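Local coordinates for protein putative sarcosine dimethylglycine methyltransferase (PDB 2O57) that probably transfers methyl groups from S-adenosylmethionine to sarcosine and dimethylglycine, at residues D30-F35 against A266-G271; S72-T77 against V182-D187; R98-K103 against Y151-S156. All coordinates share one frame; numbering follows the deposited sequence.

Contact 1: D30-F35 against A266-G271; sequences DDSDRF and ANMKRG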
loop_
_atom_site.group_PDB
_atom_site.type_symbol
_atom_site.label_atom_id
_atom_site.label_comp_id
_atom_site.label_asym_id
_atom_site.label_seq_id
_atom_site.Cartn_x
_atom_site.Cartn_y
_atom_site.Cartn_z
ATOM N N ASP A 30 3.365 -18.652 -23.525
ATOM C CA ASP A 30 2.423 -18.449 -24.645
ATOM C C ASP A 30 1.051 -19.037 -24.353
ATOM O O ASP A 30 0.027 -18.424 -24.680
ATOM C CB ASP A 30 2.925 -19.097 -25.950
ATOM C CG ASP A 30 4.138 -18.415 -26.518
ATOM O OD1 ASP A 30 4.314 -17.185 -26.328
ATOM O OD2 ASP A 30 4.918 -19.116 -27.197
ATOM N N ASP A 31 1.011 -20.252 -23.804
ATOM C CA ASP A 31 -0.286 -20.892 -23.552
ATOM C C ASP A 31 -1.010 -20.279 -22.347
ATOM O O ASP A 31 -2.241 -20.223 -22.323
ATOM C CB ASP A 31 -0.153 -22.408 -23.435
ATOM C CG ASP A 31 0.080 -23.077 -24.826
ATOM O OD1 ASP A 31 -0.105 -22.392 -25.852
ATOM O OD2 ASP A 31 0.494 -24.237 -24.885
ATOM N N SER A 32 -0.242 -19.823 -21.354
ATOM C CA SER A 32 -0.800 -19.018 -20.283
ATOM C C SER A 32 -1.472 -17.787 -20.878
ATOM O O SER A 32 -2.636 -17.509 -20.559
ATOM C CB SER A 32 0.272 -18.654 -19.248
ATOM O OG SER A 32 -0.280 -17.851 -18.230
ATOM N N ASP A 33 -0.786 -17.080 -21.777
ATOM C CA ASP A 33 -1.417 -15.957 -22.458
ATOM C C ASP A 33 -2.674 -16.318 -23.279
ATOM O O ASP A 33 -3.646 -15.557 -23.276
ATOM C CB ASP A 33 -0.440 -15.134 -23.306
ATOM C CG ASP A 33 -1.021 -13.775 -23.665
ATOM O OD1 ASP A 33 -1.381 -12.979 -22.735
ATOM O OD2 ASP A 33 -1.111 -13.487 -24.872
ATOM N N ARG A 34 -2.670 -17.471 -23.959
ATOM C CA ARG A 34 -3.860 -17.951 -24.657
ATOM C C ARG A 34 -5.056 -18.091 -23.687
ATOM O O ARG A 34 -6.204 -17.766 -24.059
ATOM C CB ARG A 34 -3.612 -19.305 -25.328
ATOM C CG ARG A 34 -2.639 -19.248 -26.532
ATOM C CD ARG A 34 -2.521 -20.636 -27.150
ATOM N NE ARG A 34 -1.699 -20.653 -28.367
ATOM C CZ ARG A 34 -1.455 -21.756 -29.070
ATOM N NH1 ARG A 34 -1.944 -22.947 -28.675
ATOM N NH2 ARG A 34 -0.733 -21.680 -30.160
ATOM N N PHE A 35 -4.783 -18.617 -22.491
ATOM C CA PHE A 35 -5.793 -18.737 -21.448
ATOM C C PHE A 35 -6.304 -17.371 -21.017
ATOM O O PHE A 35 -7.488 -17.146 -21.023
ATOM C CB PHE A 35 -5.319 -19.544 -20.228
ATOM C CG PHE A 35 -6.244 -19.396 -19.018
ATOM C CD1 PHE A 35 -7.498 -20.041 -18.990
ATOM C CD2 PHE A 35 -5.864 -18.630 -17.919
ATOM C CE1 PHE A 35 -8.360 -19.903 -17.880
ATOM C CE2 PHE A 35 -6.700 -18.471 -16.811
ATOM C CZ PHE A 35 -7.958 -19.103 -16.791
ATOM N N ALA A 266 -2.281 -28.795 -16.383
ATOM C CA ALA A 266 -1.788 -29.410 -15.159
ATOM C C ALA A 266 -0.566 -28.637 -14.647
ATOM O O ALA A 266 -0.524 -28.324 -13.467
ATOM C CB ALA A 266 -1.512 -30.918 -15.362
ATOM N N ASN A 267 0.374 -28.266 -15.535
ATOM C CA ASN A 267 1.568 -27.476 -15.184
ATOM C C ASN A 267 1.214 -26.075 -14.682
ATOM O O ASN A 267 1.823 -25.588 -13.714
ATOM C CB ASN A 267 2.528 -27.282 -16.382
ATOM C CG ASN A 267 3.221 -28.584 -16.819
ATOM O OD1 ASN A 267 3.441 -29.474 -16.013
ATOM N ND2 ASN A 267 3.583 -28.672 -18.107
HETATM N N MSE A 268 0.274 -25.421 -15.363
HETATM C CA MSE A 268 -0.193 -24.084 -14.903
HETATM C C MSE A 268 -0.798 -24.154 -13.495
HETATM O O MSE A 268 -0.471 -23.342 -12.641
HETATM C CB MSE A 268 -1.202 -23.471 -15.862
HETATM C CG MSE A 268 -1.457 -21.960 -15.496
HETATM SE SE MSE A 268 -2.570 -21.082 -16.778
HETATM C CE MSE A 268 -2.974 -19.526 -15.693
ATOM N N LYS A 269 -1.726 -25.084 -13.292
ATOM C CA LYS A 269 -2.373 -25.318 -11.992
ATOM C C LYS A 269 -1.333 -25.557 -10.875
ATOM O O LYS A 269 -1.434 -24.979 -9.767
ATOM C CB LYS A 269 -3.355 -26.500 -12.160
ATOM C CG LYS A 269 -4.277 -26.852 -11.007
ATOM C CD LYS A 269 -5.197 -28.074 -11.365
ATOM C CE LYS A 269 -5.867 -27.906 -12.740
ATOM N NZ LYS A 269 -6.632 -29.131 -13.235
ATOM N N ARG A 270 -0.321 -26.379 -11.152
ATOM C CA ARG A 270 0.744 -26.578 -10.159
ATOM C C ARG A 270 1.442 -25.274 -9.807
ATOM O O ARG A 270 1.653 -25.005 -8.626
ATOM C CB ARG A 270 1.757 -27.626 -10.597
ATOM C CG ARG A 270 1.204 -29.030 -10.499
ATOM C CD ARG A 270 2.267 -30.041 -10.803
ATOM N NE ARG A 270 2.529 -30.133 -12.241
ATOM C CZ ARG A 270 1.949 -31.017 -13.048
ATOM N NH1 ARG A 270 1.059 -31.895 -12.559
ATOM N NH2 ARG A 270 2.259 -31.021 -14.340
ATOM N N GLY A 271 1.827 -24.488 -10.820
ATOM C CA GLY A 271 2.433 -23.170 -10.596
ATOM C C GLY A 271 1.546 -22.236 -9.789
ATOM O O GLY A 271 2.010 -21.549 -8.865
#
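Met-268, deposited as selenomethionine, reaches from helix 262-280 to helix 27-40 and places its terminal methyl against Phe-35 and Ser-32. The closest approach is Met-268 CE to Phe-35 CD2 at 3.8 Å, with Phe-35 CE2 to Met-268 CE following at 4.0 Å, so the methyl lies by the CD2-CE2 bond of the ring. The selenium stands 5.0 Å from the Phe-35 ring centroid, and the line to it leans 40° from the ring normal; this is an oblique Met-aromatic contact. Ser-32 adds a looser touch, its OG lying 4.1 Å from Met-268 CE. No hydrogen bond links the segments, which bury 123 Å² between them, both sides summed.

The reach of Met-268 follows from its torsions: with CG opposite the backbone N (chi1 -169°) and the chain extended beyond it, the selenium and methyl span a gap in which even the nearest CA atoms, Ser-32 and Met-268, are 7.4 Å apart. The side chains of Phe-35 and Met-268 cross at about a right angle. Farther out, each helix carries its own polar pair. Arg-270 NH2 donates to Asn-267 OD1 at 2.6 Å, the oxygen close to the guanidinium plane, whereas Arg-34 and Asp-31 form a salt bridge by charge alone, because Asp-31 OD1 lies well out of the Arg-34 guanidinium plane, with no N-H aimed at it. Arg-34 NH1 also bonds Phe-259 O.

Helix 235-251 packs against the same pair: its Leu-249 meets both Phe-35 and Met-268, and Val-245 also packs on Phe-35, so helix 27-40 is joined to helices 235-251 and 262-280, from the later part of the chain.

Contact 2: S72-T77 against V182-D187; sequences SELAMT and VMAITD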
loop_
_atom_site.group_PDB
_atom_site.type_symbol
_atom_site.label_atom_id
_atom_site.label_comp_id
_atom_site.label_asym_id
_atom_site.label_seq_id
_atom_site.Cartn_x
_atom_site.Cartn_y
_atom_site.Cartn_z
ATOM N N SER A 72 -4.358 6.096 -9.084
ATOM C CA SER A 72 -4.615 7.089 -8.047
ATOM C C SER A 72 -3.344 7.450 -7.276
ATOM O O SER A 72 -3.114 8.620 -6.990
ATOM C CB SER A 72 -5.740 6.605 -7.114
ATOM O OG SER A 72 -5.997 7.563 -6.098
ATOM N N GLU A 73 -2.502 6.456 -6.976
ATOM C CA GLU A 73 -1.251 6.676 -6.250
ATOM C C GLU A 73 -0.359 7.564 -7.135
ATOM O O GLU A 73 0.147 8.577 -6.683
ATOM C CB GLU A 73 -0.556 5.341 -5.895
ATOM C CG GLU A 73 -1.375 4.435 -4.905
ATOM C CD GLU A 73 -1.357 4.925 -3.481
ATOM O OE1 GLU A 73 -0.543 5.828 -3.153
ATOM O OE2 GLU A 73 -2.142 4.414 -2.671
ATOM N N LEU A 74 -0.232 7.201 -8.407
ATOM C CA LEU A 74 0.549 7.967 -9.359
ATOM C C LEU A 74 0.022 9.406 -9.517
ATOM O O LEU A 74 0.802 10.349 -9.581
ATOM C CB LEU A 74 0.546 7.256 -10.709
ATOM C CG LEU A 74 1.657 7.557 -11.710
ATOM C CD1 LEU A 74 3.048 7.514 -11.063
ATOM C CD2 LEU A 74 1.575 6.509 -12.854
ATOM N N ALA A 75 -1.297 9.568 -9.597
ATOM C CA ALA A 75 -1.904 10.903 -9.772
ATOM C C ALA A 75 -1.575 11.862 -8.613
ATOM O O ALA A 75 -1.371 13.084 -8.822
ATOM C CB ALA A 75 -3.422 10.789 -9.968
HETATM N N MSE A 76 -1.516 11.304 -7.392
HETATM C CA MSE A 76 -1.182 12.099 -6.190
HETATM C C MSE A 76 0.224 12.708 -6.297
HETATM O O MSE A 76 0.507 13.706 -5.641
HETATM C CB MSE A 76 -1.311 11.254 -4.893
HETATM C CG MSE A 76 -2.744 10.788 -4.585
HETATM SE SE MSE A 76 -3.849 12.266 -4.073
HETATM C CE MSE A 76 -3.476 12.270 -2.166
ATOM N N THR A 77 1.103 12.136 -7.128
ATOM C CA THR A 77 2.461 12.715 -7.295
ATOM C C THR A 77 2.516 13.891 -8.283
ATOM O O THR A 77 3.579 14.501 -8.440
ATOM C CB THR A 77 3.537 11.641 -7.719
ATOM O OG1 THR A 77 3.366 11.292 -9.104
ATOM C CG2 THR A 77 3.477 10.380 -6.796
ATOM N N VAL A 182 8.359 10.011 -12.149
ATOM C CA VAL A 182 7.888 9.102 -11.116
ATOM C C VAL A 182 7.650 7.724 -11.744
ATOM O O VAL A 182 7.112 7.632 -12.854
ATOM C CB VAL A 182 6.598 9.652 -10.407
ATOM C CG1 VAL A 182 5.988 8.614 -9.423
ATOM C CG2 VAL A 182 6.936 10.915 -9.595
HETATM N N MSE A 183 8.053 6.665 -11.045
HETATM C CA MSE A 183 7.758 5.327 -11.541
HETATM C C MSE A 183 6.839 4.590 -10.588
HETATM O O MSE A 183 7.130 4.507 -9.385
HETATM C CB MSE A 183 9.041 4.520 -11.714
HETATM C CG MSE A 183 8.748 3.050 -12.056
HETATM SE SE MSE A 183 10.206 2.079 -12.906
HETATM C CE MSE A 183 11.349 1.875 -11.439
ATOM N N ALA A 184 5.779 3.999 -11.126
ATOM C CA ALA A 184 4.884 3.155 -10.330
ATOM C C ALA A 184 4.977 1.713 -10.836
ATOM O O ALA A 184 4.755 1.448 -12.027
ATOM C CB ALA A 184 3.426 3.671 -10.392
ATOM N N ILE A 185 5.312 0.780 -9.939
ATOM C CA ILE A 185 5.428 -0.640 -10.314
ATOM C C ILE A 185 4.647 -1.523 -9.381
ATOM O O ILE A 185 4.373 -1.146 -8.210
ATOM C CB ILE A 185 6.894 -1.165 -10.371
ATOM C CG1 ILE A 185 7.545 -1.223 -8.960
ATOM C CG2 ILE A 185 7.712 -0.321 -11.325
ATOM C CD1 ILE A 185 8.878 -2.004 -8.956
ATOM N N THR A 186 4.250 -2.683 -9.904
ATOM C CA THR A 186 3.710 -3.773 -9.092
ATOM C C THR A 186 4.450 -5.051 -9.531
ATOM O O THR A 186 4.907 -5.131 -10.674
ATOM C CB THR A 186 2.136 -3.981 -9.209
ATOM O OG1 THR A 186 1.739 -4.501 -10.508
ATOM C CG2 THR A 186 1.332 -2.756 -8.800
ATOM N N ASP A 187 4.603 -6.022 -8.632
ATOM C CA ASP A 187 5.281 -7.265 -8.997
ATOM C C ASP A 187 4.961 -8.332 -7.976
ATOM O O ASP A 187 5.068 -8.098 -6.758
ATOM C CB ASP A 187 6.801 -7.008 -9.015
ATOM C CG ASP A 187 7.545 -7.808 -10.111
ATOM O OD1 ASP A 187 6.949 -8.125 -11.157
ATOM O OD2 ASP A 187 8.753 -8.075 -9.910
#
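The end of helix 59-76 and the residue after it meet strand 181-190 through Leu-74 and Thr-77, with the CA atoms of Leu-74 and Ala-184 6.5 Å apart and no hydrogen bond between the segments. Leu-74 turns its CD1 branch to the strand: CD1 lies 3.5 Å from Val-182 CG1 and 3.9 Å from Ala-184 CB, bridging two residues on the same strand face. The Leu-74 and Val-182 side chains run past one another in opposite directions. Thr-77 instead meets Val-182 tip to tip, its OG1 3.6 Å from Val-182 CG2.

That hydroxyl is already engaged. Thr-77 OG1 donates to Leu-74 O at 2.8 Å, in the carbonyl plane, and Thr-77 N reaches the same oxygen at 3.0 Å, giving two donors on one carbonyl oxygen where the chain leaves the helix. Chi1 of 75° sets OG1 between the backbone N and carbonyl carbon, from where it can turn back to Leu-74. A valine in place of Thr-77 would probably leave Leu-74 O with the backbone N as its remaining donor here, and this exit from the helix less firmly fixed.

All four touching residues are buried. Leu-74 also packs on Phe-153 and Trp-155 of strand 151-157, Thr-77 on Leu-290 of strand 284-293 and Leu-229 of strand 226-233; the helix end thus packs on part of one face of the mixed central sheet of the Rossmann-like methyltransferase fold.

Contact 3: R98-K103 against Y151-S156; sequences RFLVRK and YDFIWS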
loop_
_atom_site.group_PDB
_atom_site.type_symbol
_atom_site.label_atom_id
_atom_site.label_comp_id
_atom_site.label_asym_id
_atom_site.label_seq_id
_atom_site.Cartn_x
_atom_site.Cartn_y
_atom_site.Cartn_z
ATOM N N ARG A 98 -4.381 2.194 -22.638
ATOM C CA ARG A 98 -5.682 2.729 -23.015
ATOM C C ARG A 98 -6.446 3.301 -21.821
ATOM O O ARG A 98 -7.011 4.390 -21.935
ATOM C CB ARG A 98 -6.541 1.708 -23.780
ATOM C CG ARG A 98 -5.997 1.523 -25.236
ATOM C CD ARG A 98 -6.798 0.493 -26.033
ATOM N NE ARG A 98 -6.717 -0.864 -25.453
ATOM C CZ ARG A 98 -5.752 -1.756 -25.686
ATOM N NH1 ARG A 98 -4.728 -1.441 -26.483
ATOM N NH2 ARG A 98 -5.830 -2.983 -25.109
ATOM N N PHE A 99 -6.448 2.579 -20.692
ATOM C CA PHE A 99 -7.046 3.081 -19.422
ATOM C C PHE A 99 -6.475 4.467 -19.013
ATOM O O PHE A 99 -7.226 5.416 -18.740
ATOM C CB PHE A 99 -6.810 2.053 -18.315
ATOM C CG PHE A 99 -7.142 2.536 -16.924
ATOM C CD1 PHE A 99 -8.455 2.492 -16.463
ATOM C CD2 PHE A 99 -6.142 3.000 -16.069
ATOM C CE1 PHE A 99 -8.769 2.926 -15.174
ATOM C CE2 PHE A 99 -6.436 3.426 -14.763
ATOM C CZ PHE A 99 -7.741 3.381 -14.315
ATOM N N LEU A 100 -5.151 4.588 -18.991
ATOM C CA LEU A 100 -4.533 5.861 -18.592
ATOM C C LEU A 100 -4.794 7.024 -19.581
ATOM O O LEU A 100 -5.006 8.190 -19.178
ATOM C CB LEU A 100 -3.034 5.648 -18.372
ATOM C CG LEU A 100 -2.615 4.731 -17.211
ATOM C CD1 LEU A 100 -1.095 4.626 -17.261
ATOM C CD2 LEU A 100 -3.063 5.319 -15.873
ATOM N N VAL A 101 -4.745 6.710 -20.875
ATOM C CA VAL A 101 -4.983 7.710 -21.913
ATOM C C VAL A 101 -6.441 8.232 -21.796
ATOM O O VAL A 101 -6.648 9.451 -21.730
ATOM C CB VAL A 101 -4.662 7.168 -23.342
ATOM C CG1 VAL A 101 -5.170 8.151 -24.446
ATOM C CG2 VAL A 101 -3.152 6.877 -23.481
ATOM N N ARG A 102 -7.426 7.332 -21.733
ATOM C CA ARG A 102 -8.837 7.761 -21.619
ATOM C C ARG A 102 -9.076 8.545 -20.315
ATOM O O ARG A 102 -9.880 9.479 -20.294
ATOM C CB ARG A 102 -9.845 6.579 -21.686
ATOM C CG ARG A 102 -9.795 5.671 -22.944
ATOM C CD ARG A 102 -10.850 4.550 -22.822
ATOM N NE ARG A 102 -10.747 3.467 -23.814
ATOM C CZ ARG A 102 -11.216 3.590 -25.048
ATOM N NH1 ARG A 102 -11.785 4.730 -25.404
ATOM N NH2 ARG A 102 -11.133 2.596 -25.922
ATOM N N LYS A 103 -8.385 8.172 -19.237
ATOM C CA LYS A 103 -8.673 8.762 -17.922
ATOM C C LYS A 103 -7.966 10.117 -17.705
ATOM O O LYS A 103 -8.579 11.057 -17.213
ATOM C CB LYS A 103 -8.328 7.786 -16.779
ATOM C CG LYS A 103 -8.804 8.270 -15.409
ATOM C CD LYS A 103 -8.742 7.165 -14.396
ATOM C CE LYS A 103 -9.626 7.502 -13.220
ATOM N NZ LYS A 103 -11.040 7.323 -13.650
ATOM N N TYR A 151 10.801 10.498 -20.199
ATOM C CA TYR A 151 9.486 10.263 -19.617
ATOM C C TYR A 151 9.142 11.014 -18.349
ATOM O O TYR A 151 9.922 11.079 -17.417
ATOM C CB TYR A 151 9.251 8.742 -19.445
ATOM C CG TYR A 151 9.270 8.037 -20.791
ATOM C CD1 TYR A 151 8.179 8.129 -21.649
ATOM C CD2 TYR A 151 10.393 7.344 -21.217
ATOM C CE1 TYR A 151 8.183 7.531 -22.890
ATOM C CE2 TYR A 151 10.435 6.727 -22.465
ATOM C CZ TYR A 151 9.324 6.836 -23.304
ATOM O OH TYR A 151 9.328 6.232 -24.544
ATOM N N ASP A 152 7.926 11.530 -18.298
ATOM C CA ASP A 152 7.402 12.047 -17.054
ATOM C C ASP A 152 7.153 10.938 -16.042
ATOM O O ASP A 152 7.263 11.168 -14.858
ATOM C CB ASP A 152 6.133 12.821 -17.333
ATOM C CG ASP A 152 6.385 13.990 -18.250
ATOM O OD1 ASP A 152 7.127 14.878 -17.795
ATOM O OD2 ASP A 152 5.917 13.984 -19.412
ATOM N N PHE A 153 6.820 9.735 -16.519
ATOM C CA PHE A 153 6.478 8.615 -15.641
ATOM C C PHE A 153 6.634 7.265 -16.349
ATOM O O PHE A 153 6.660 7.177 -17.592
ATOM C CB PHE A 153 5.053 8.758 -15.041
ATOM C CG PHE A 153 3.945 8.623 -16.050
ATOM C CD1 PHE A 153 3.352 7.376 -16.297
ATOM C CD2 PHE A 153 3.462 9.749 -16.745
ATOM C CE1 PHE A 153 2.304 7.257 -17.248
ATOM C CE2 PHE A 153 2.419 9.641 -17.682
ATOM C CZ PHE A 153 1.837 8.379 -17.924
ATOM N N ILE A 154 6.833 6.242 -15.526
ATOM C CA ILE A 154 6.883 4.841 -15.926
ATOM C C ILE A 154 5.827 4.060 -15.117
ATOM O O ILE A 154 5.667 4.244 -13.884
ATOM C CB ILE A 154 8.273 4.190 -15.703
ATOM C CG1 ILE A 154 9.308 4.857 -16.582
ATOM C CG2 ILE A 154 8.226 2.627 -15.960
ATOM C CD1 ILE A 154 10.815 4.435 -16.278
ATOM N N TRP A 155 5.147 3.157 -15.817
ATOM C CA TRP A 155 4.128 2.291 -15.243
ATOM C C TRP A 155 4.557 0.893 -15.610
ATOM O O TRP A 155 4.883 0.630 -16.799
ATOM C CB TRP A 155 2.807 2.614 -15.935
ATOM C CG TRP A 155 1.589 1.705 -15.680
ATOM C CD1 TRP A 155 1.305 0.496 -16.278
ATOM C CD2 TRP A 155 0.477 1.996 -14.823
ATOM N NE1 TRP A 155 0.074 0.021 -15.850
ATOM C CE2 TRP A 155 -0.453 0.918 -14.953
ATOM C CE3 TRP A 155 0.164 3.070 -13.970
ATOM C CZ2 TRP A 155 -1.673 0.881 -14.251
ATOM C CZ3 TRP A 155 -1.053 3.040 -13.257
ATOM C CH2 TRP A 155 -1.970 1.955 -13.428
ATOM N N SER A 156 4.587 -0.012 -14.628
ATOM C CA SER A 156 4.912 -1.413 -14.951
ATOM C C SER A 156 4.173 -2.351 -14.000
ATOM O O SER A 156 4.446 -2.370 -12.803
ATOM C CB SER A 156 6.431 -1.620 -14.854
ATOM O OG SER A 156 6.783 -2.931 -15.261
#
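The aromatic part of this contact is a CH-pi interaction between Leu-100 and Trp-155. Leu-100 CD1 sits 4.1 Å from the centroid of the six-membered indole ring, and the line joining them is 23° off the ring normal, which places the methyl over the face. It is nevertheless offset toward the rim: Trp-155 CE3 and CD2 are each 3.9 Å from Leu-100 CD1. The second branch shares the surface, with Leu-100 CD2 4.0 Å from Trp-155 CZ3. The side chains cross obliquely, and chi1 of 171°, with Trp-155 CG opposite its backbone N, turns one indole face to the leucine.

Helix 95-104 here lies against strand 151-157, within the Rossmann-like methyltransferase domain. It follows strand 85-89 after a glycine-rich turn resembling a GxGxxG motif. In related methyltransferases that turn helps bind S-adenosylmethionine; the Trp-155 side chain lies near the glycines of this turn without touching them.

Apolar packing adds Phe-153, two residues before Trp-155 and pointing to the same side of the strand. Leu-100 CD1 approaches Phe-153 CE1 obliquely at 4.3 Å, so this one methyl serves both aromatic residues. Ala-71 of helix 59-76 also touches Leu-100, while Leu-70 of that helix packs on Trp-155.

Polar interactions tie each segment to other parts of the chain. On the helix, Arg-98 NH1 is hydrogen-bonded to Asn-125 OD1 and Arg-98 NH2 is hydrogen-bonded to Tyr-93 O; on the strand, Ser-156 OG is hydrogen-bonded to Leu-89 O. Within strand 151-157 itself, Trp-155 NE1 makes a weak local hydrogen bond to Gln-157 OE1.

Contacts 2 and 3 adjoin, their centres about 10 Å apart, because strands 181-190 and 151-157 are neighbours in the central sheet. Probable hydrogen bonds join them: Ala-184 N to Ile-154 O at 2.8 Å and Thr-186 N to Ser-156 O at 2.9 Å. Helix 59-76 also reaches both groups of side chains. Contact 1 lies on the other side of the chain's centre, its own centre about 29 Å from that of contact 2 and about 28 Å from that of contact 3; both are nested within its sequence loop. Contact 3 is near the glycine-rich turn that probably helps form the cofactor site, as in related methyltransferases.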